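Local coordinates for protein malate dehydrogenase (Pyrococcus horikoshii, PDB 1V9N) that catalyses the NAD-dependent interconversion of (S)-malate and oxaloacetate, as a homodimeric member of the LDH2/MDH2 oxidoreductase family, at residues Phe20-Ile23 with Val24-Leu27; Arg103-Lys106 with Leu107-Lys111. All blocks are in the same frame, centred on the assembly; numbering follows the deposited sequence.

Interaction 1 of 2, residues Phe20-Ile23 with Val24-Leu27; sequences FSFI and VRVL
F20, S21, F22 and I23 each meet the residue four places on, V24, R25, V26 and L27, in a local i/i+4 contact along the alpha-helix of residues 16-29, near the N-terminus of the chain. Four backbone bonds make the helical frame: V24 N to F20 O, R25 N to S21 O, V26 N to F22 O and L27 N to I23 O, the last almost straight.

The side chains divide the helix into an apolar side and a more polar one. On the apolar side I23 and L27 lie alongside each other and point the same way, I23 CG2 being 3.7 Å from L27 CD1; both also meet helices 34-49 and 60-69. F22 holds its ring out with CG anti to the backbone N (chi1 167°), and V26 CG2 sits over one ring face in a CH-pi contact, 4.0 Å from the centroid of the F22 ring. The same ring packs on L348 and A352 of helix 342-355, so this helix is wedged among three others. V24 CG2 approaches F20 CE2 obliquely, at 3.7 Å.

R25 folds back along the helix through a bend at chi3 (-67°). Its guanidinium lies with one face over F22 CA and is turned 65° from the F22 ring, meeting that ring at its edge, where R25 NH2 is 3.7 Å from F22 CD1. R25 NH2 also binds the carbonyl of E358, tying the helix to the C-terminal tail, while S21 OG bonds chiefly to the carbonyl of R18. The direct link from R25 NH1 to S21 OG is weak at 3.5 Å; beside it a water makes a second, bridging link, donating to S21 OG at 2.9 Å and accepting from R25 NH2.

Interaction 2 of 2, residues Arg103-Lys106 with Leu107-Lys111; sequences RSMK and LAIKK
Consecutive i/i+4 backbone bonds run from L107 N to R103 O, A108 N to S104 O, I109 N to M105 O and K110 N to K106 O, with N-H...O angles of 151° to 162°, as one unbroken turn after another of the alpha-helix of residues 97-115. This helix is the connection in the beta-alpha-beta unit that leads from strand 87-91 to strand 117-125.

Side chains touch across the contact mainly through M105, a selenomethionine. Its CG stands anti to the backbone N (chi1 -179°), after which the chain bends at chi2 and chi3 and turns the selenium toward the next turn of the helix. M105 SE comes to 4.2 Å from A108 CB, whereas M105 CG meets I109 CD1 at 4.0 Å, the M105 and I109 side chains crossing at a slant. I109 CG1 also lies 3.3 Å from M105 O, placing the isoleucine branch beside the carbonyl that receives its own N-H.

M105 packs on F282 and V284 of strand 278-285 and on Y134 and M137 of helix 132-139, while A108 rests on V120 and V284, I109 reaches A138, and L107 extends the apolar side to A88 and V120. S104 OG is bonded to the carbonyl of V100 one turn back.

R103, K106 and K110 are exposed, whereas the buried K111 has its charge met by E83, in a salt bridge through K111 NZ. The helix is thus amphipathic, with those three exposed cationic side chains on its outward side. Between the two turns the side-chain to side-chain contacts are apolar, at van der Waals distance, with selenium and methyl groups contributing dispersion; the directional interactions between the turns are the backbone hydrogen bonds.

Overall arrangement
Interactions 1 and 2 are both i/i+4 contacts within single helices, met in series along the chain, but they belong to separate parts of the subunit. Their centres are 26 Å apart and their nearest atoms about 13 Å apart, so they do not touch. Interaction 1 lies in a helical layer, where helix 16-29 packs against helices 34-49, 60-69 and 342-355; interaction 2 lies on a helix packed against the mixed sheet. The side chain of M105 is about 12 Å from a bound NADPH, too far for direct contact. The other subunit of the dimer touches neither contact.

Interaction 1 of 2, residues Phe20-Ile23 with Val24-Leu27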
loop_
_atom_site.group_PDB
_atom_site.type_symbol
_atom_site.label_atom_id
_atom_site.label_comp_id
_atom_site.label_asym_id
_atom_site.label_seq_id
_atom_site.Cartn_x
_atom_site.Cartn_y
_atom_site.Cartn_z
ATOM N N PHE A 20 26.588 18.304 -4.496
ATOM C CA PHE A 20 25.916 18.809 -3.308
ATOM C C PHE A 20 26.153 20.301 -3.093
ATOM O O PHE A 20 25.203 21.063 -2.920
ATOM C CB PHE A 20 26.397 18.053 -2.067
ATOM C CG PHE A 20 25.712 18.473 -0.800
ATOM C CD1 PHE A 20 24.562 17.820 -0.365
ATOM C CD2 PHE A 20 26.205 19.532 -0.045
ATOM C CE1 PHE A 20 23.915 18.218 0.802
ATOM C CE2 PHE A 20 25.561 19.937 1.122
ATOM C CZ PHE A 20 24.413 19.276 1.545
ATOM N N SER A 21 27.422 20.707 -3.081
ATOM C CA SER A 21 27.773 22.110 -2.861
ATOM C C SER A 21 27.216 22.999 -3.971
ATOM O O SER A 21 26.860 24.148 -3.737
ATOM C CB SER A 21 29.295 22.274 -2.779
ATOM O OG SER A 21 29.909 21.900 -3.999
ATOM N N PHE A 22 27.147 22.459 -5.179
ATOM C CA PHE A 22 26.609 23.206 -6.303
ATOM C C PHE A 22 25.156 23.574 -6.010
ATOM O O PHE A 22 24.789 24.752 -6.026
ATOM C CB PHE A 22 26.675 22.368 -7.577
ATOM C CG PHE A 22 25.873 22.937 -8.710
ATOM C CD1 PHE A 22 26.248 24.132 -9.314
ATOM C CD2 PHE A 22 24.715 22.301 -9.144
ATOM C CE1 PHE A 22 25.478 24.686 -10.328
ATOM C CE2 PHE A 22 23.936 22.849 -10.161
ATOM C CZ PHE A 22 24.318 24.042 -10.752
ATOM N N ILE A 23 24.337 22.559 -5.735
ATOM C CA ILE A 23 22.924 22.768 -5.436
ATOM C C ILE A 23 22.750 23.812 -4.341
ATOM O O ILE A 23 21.912 24.705 -4.455
ATOM C CB ILE A 23 22.238 21.447 -4.985
ATOM C CG1 ILE A 23 22.272 20.432 -6.126
ATOM C CG2 ILE A 23 20.790 21.712 -4.571
ATOM C CD1 ILE A 23 21.838 19.035 -5.713
ATOM N N VAL A 24 23.547 23.693 -3.282
ATOM C CA VAL A 24 23.478 24.629 -2.164
ATOM C C VAL A 24 23.835 26.056 -2.594
ATOM O O VAL A 24 23.246 27.021 -2.098
ATOM C CB VAL A 24 24.408 24.181 -1.004
ATOM C CG1 VAL A 24 24.460 25.253 0.075
ATOM C CG2 VAL A 24 23.891 22.872 -0.403
ATOM N N ARG A 25 24.794 26.187 -3.511
ATOM C CA ARG A 25 25.199 27.507 -4.004
ATOM C C ARG A 25 24.034 28.180 -4.716
ATOM O O ARG A 25 23.695 29.328 -4.436
ATOM C CB ARG A 25 26.360 27.400 -5.000
ATOM C CG ARG A 25 27.739 27.295 -4.391
ATOM C CD ARG A 25 28.795 27.746 -5.398
ATOM N NE ARG A 25 28.909 26.858 -6.550
ATOM C CZ ARG A 25 29.389 25.619 -6.490
ATOM N NH1 ARG A 25 29.798 25.121 -5.332
ATOM N NH2 ARG A 25 29.469 24.880 -7.589
ATOM N N VAL A 26 23.438 27.453 -5.654
ATOM C CA VAL A 26 22.316 27.961 -6.429
ATOM C C VAL A 26 21.145 28.371 -5.537
ATOM O O VAL A 26 20.628 29.485 -5.645
ATOM C CB VAL A 26 21.819 26.902 -7.438
ATOM C CG1 VAL A 26 20.575 27.407 -8.162
ATOM C CG2 VAL A 26 22.916 26.573 -8.432
ATOM N N LEU A 27 20.740 27.470 -4.648
ATOM C CA LEU A 27 19.610 27.730 -3.763
ATOM C C LEU A 27 19.816 28.899 -2.809
ATOM O O LEU A 27 18.908 29.711 -2.630
ATOM C CB LEU A 27 19.251 26.460 -2.981
ATOM C CG LEU A 27 18.779 25.283 -3.849
ATOM C CD1 LEU A 27 18.486 24.085 -2.963
ATOM C CD2 LEU A 27 17.523 25.674 -4.639
HETATM O O HOH W 1 30.610 22.485 -6.783
#

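Interaction 2 of 2, residues Arg103-Lys106 with Leu107-Lys111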
loop_
_atom_site.group_PDB
_atom_site.type_symbol
_atom_site.label_atom_id
_atom_site.label_comp_id
_atom_site.label_asym_id
_atom_site.label_seq_id
_atom_site.Cartn_x
_atom_site.Cartn_y
_atom_site.Cartn_z
ATOM N N ARG A 103 10.500 18.618 8.155
ATOM C CA ARG A 103 9.951 19.048 9.443
ATOM C C ARG A 103 8.772 18.184 9.866
ATOM O O ARG A 103 8.599 17.894 11.056
ATOM C CB ARG A 103 9.511 20.520 9.382
ATOM C CG ARG A 103 10.640 21.494 9.074
ATOM C CD ARG A 103 11.717 21.460 10.149
ATOM N NE ARG A 103 12.953 22.097 9.695
ATOM C CZ ARG A 103 14.088 22.117 10.388
ATOM N NH1 ARG A 103 14.152 21.534 11.580
ATOM N NH2 ARG A 103 15.164 22.711 9.883
ATOM N N SER A 104 7.959 17.777 8.896
ATOM C CA SER A 104 6.808 16.933 9.186
ATOM C C SER A 104 7.258 15.558 9.679
ATOM O O SER A 104 6.699 15.022 10.636
ATOM C CB SER A 104 5.937 16.758 7.940
ATOM O OG SER A 104 5.286 17.964 7.595
HETATM N N MSE A 105 8.269 14.987 9.029
HETATM C CA MSE A 105 8.757 13.672 9.427
HETATM C C MSE A 105 9.462 13.736 10.781
HETATM O O MSE A 105 9.348 12.812 11.577
HETATM C CB MSE A 105 9.698 13.090 8.362
HETATM C CG MSE A 105 10.223 11.695 8.700
HETATM SE SE MSE A 105 8.819 10.405 9.168
HETATM C CE MSE A 105 8.524 9.613 7.432
ATOM N N LYS A 106 10.194 14.820 11.034
ATOM C CA LYS A 106 10.873 14.992 12.319
ATOM C C LYS A 106 9.826 14.993 13.436
ATOM O O LYS A 106 10.041 14.415 14.495
ATOM C CB LYS A 106 11.649 16.316 12.357
ATOM C CG LYS A 106 13.002 16.286 11.667
ATOM C CD LYS A 106 13.970 15.364 12.405
ATOM C CE LYS A 106 15.341 15.339 11.739
ATOM N NZ LYS A 106 16.328 14.510 12.500
ATOM N N LEU A 107 8.692 15.643 13.193
ATOM C CA LEU A 107 7.624 15.699 14.191
ATOM C C LEU A 107 6.986 14.325 14.393
ATOM O O LEU A 107 6.660 13.944 15.519
ATOM C CB LEU A 107 6.551 16.713 13.780
ATOM C CG LEU A 107 5.347 16.828 14.720
ATOM C CD1 LEU A 107 5.806 17.332 16.093
ATOM C CD2 LEU A 107 4.320 17.779 14.118
ATOM N N ALA A 108 6.797 13.586 13.303
ATOM C CA ALA A 108 6.212 12.251 13.400
ATOM C C ALA A 108 7.133 11.342 14.230
ATOM O O ALA A 108 6.666 10.571 15.063
ATOM C CB ALA A 108 6.008 11.664 12.003
ATOM N N ILE A 109 8.437 11.436 13.988
ATOM C CA ILE A 109 9.415 10.635 14.722
ATOM C C ILE A 109 9.368 10.984 16.213
ATOM O O ILE A 109 9.415 10.100 17.067
ATOM C CB ILE A 109 10.843 10.872 14.157
ATOM C CG1 ILE A 109 10.961 10.209 12.779
ATOM C CG2 ILE A 109 11.909 10.325 15.116
ATOM C CD1 ILE A 109 12.192 10.628 11.987
ATOM N N LYS A 110 9.258 12.274 16.525
ATOM C CA LYS A 110 9.195 12.716 17.916
ATOM C C LYS A 110 7.961 12.151 18.619
ATOM O O LYS A 110 8.044 11.659 19.743
ATOM C CB LYS A 110 9.170 14.245 17.991
ATOM C CG LYS A 110 9.178 14.790 19.411
ATOM C CD LYS A 110 9.255 16.310 19.416
ATOM C CE LYS A 110 9.491 16.854 20.822
ATOM N NZ LYS A 110 9.744 18.328 20.817
ATOM N N LYS A 111 6.815 12.216 17.953
ATOM C CA LYS A 111 5.588 11.706 18.538
ATOM C C LYS A 111 5.639 10.191 18.742
ATOM O O LYS A 111 5.186 9.688 19.763
ATOM C CB LYS A 111 4.392 12.106 17.668
ATOM C CG LYS A 111 4.072 13.614 17.735
ATOM C CD LYS A 111 2.843 13.978 16.912
ATOM C CE LYS A 111 2.510 15.468 17.031
ATOM N NZ LYS A 111 2.082 15.856 18.412
#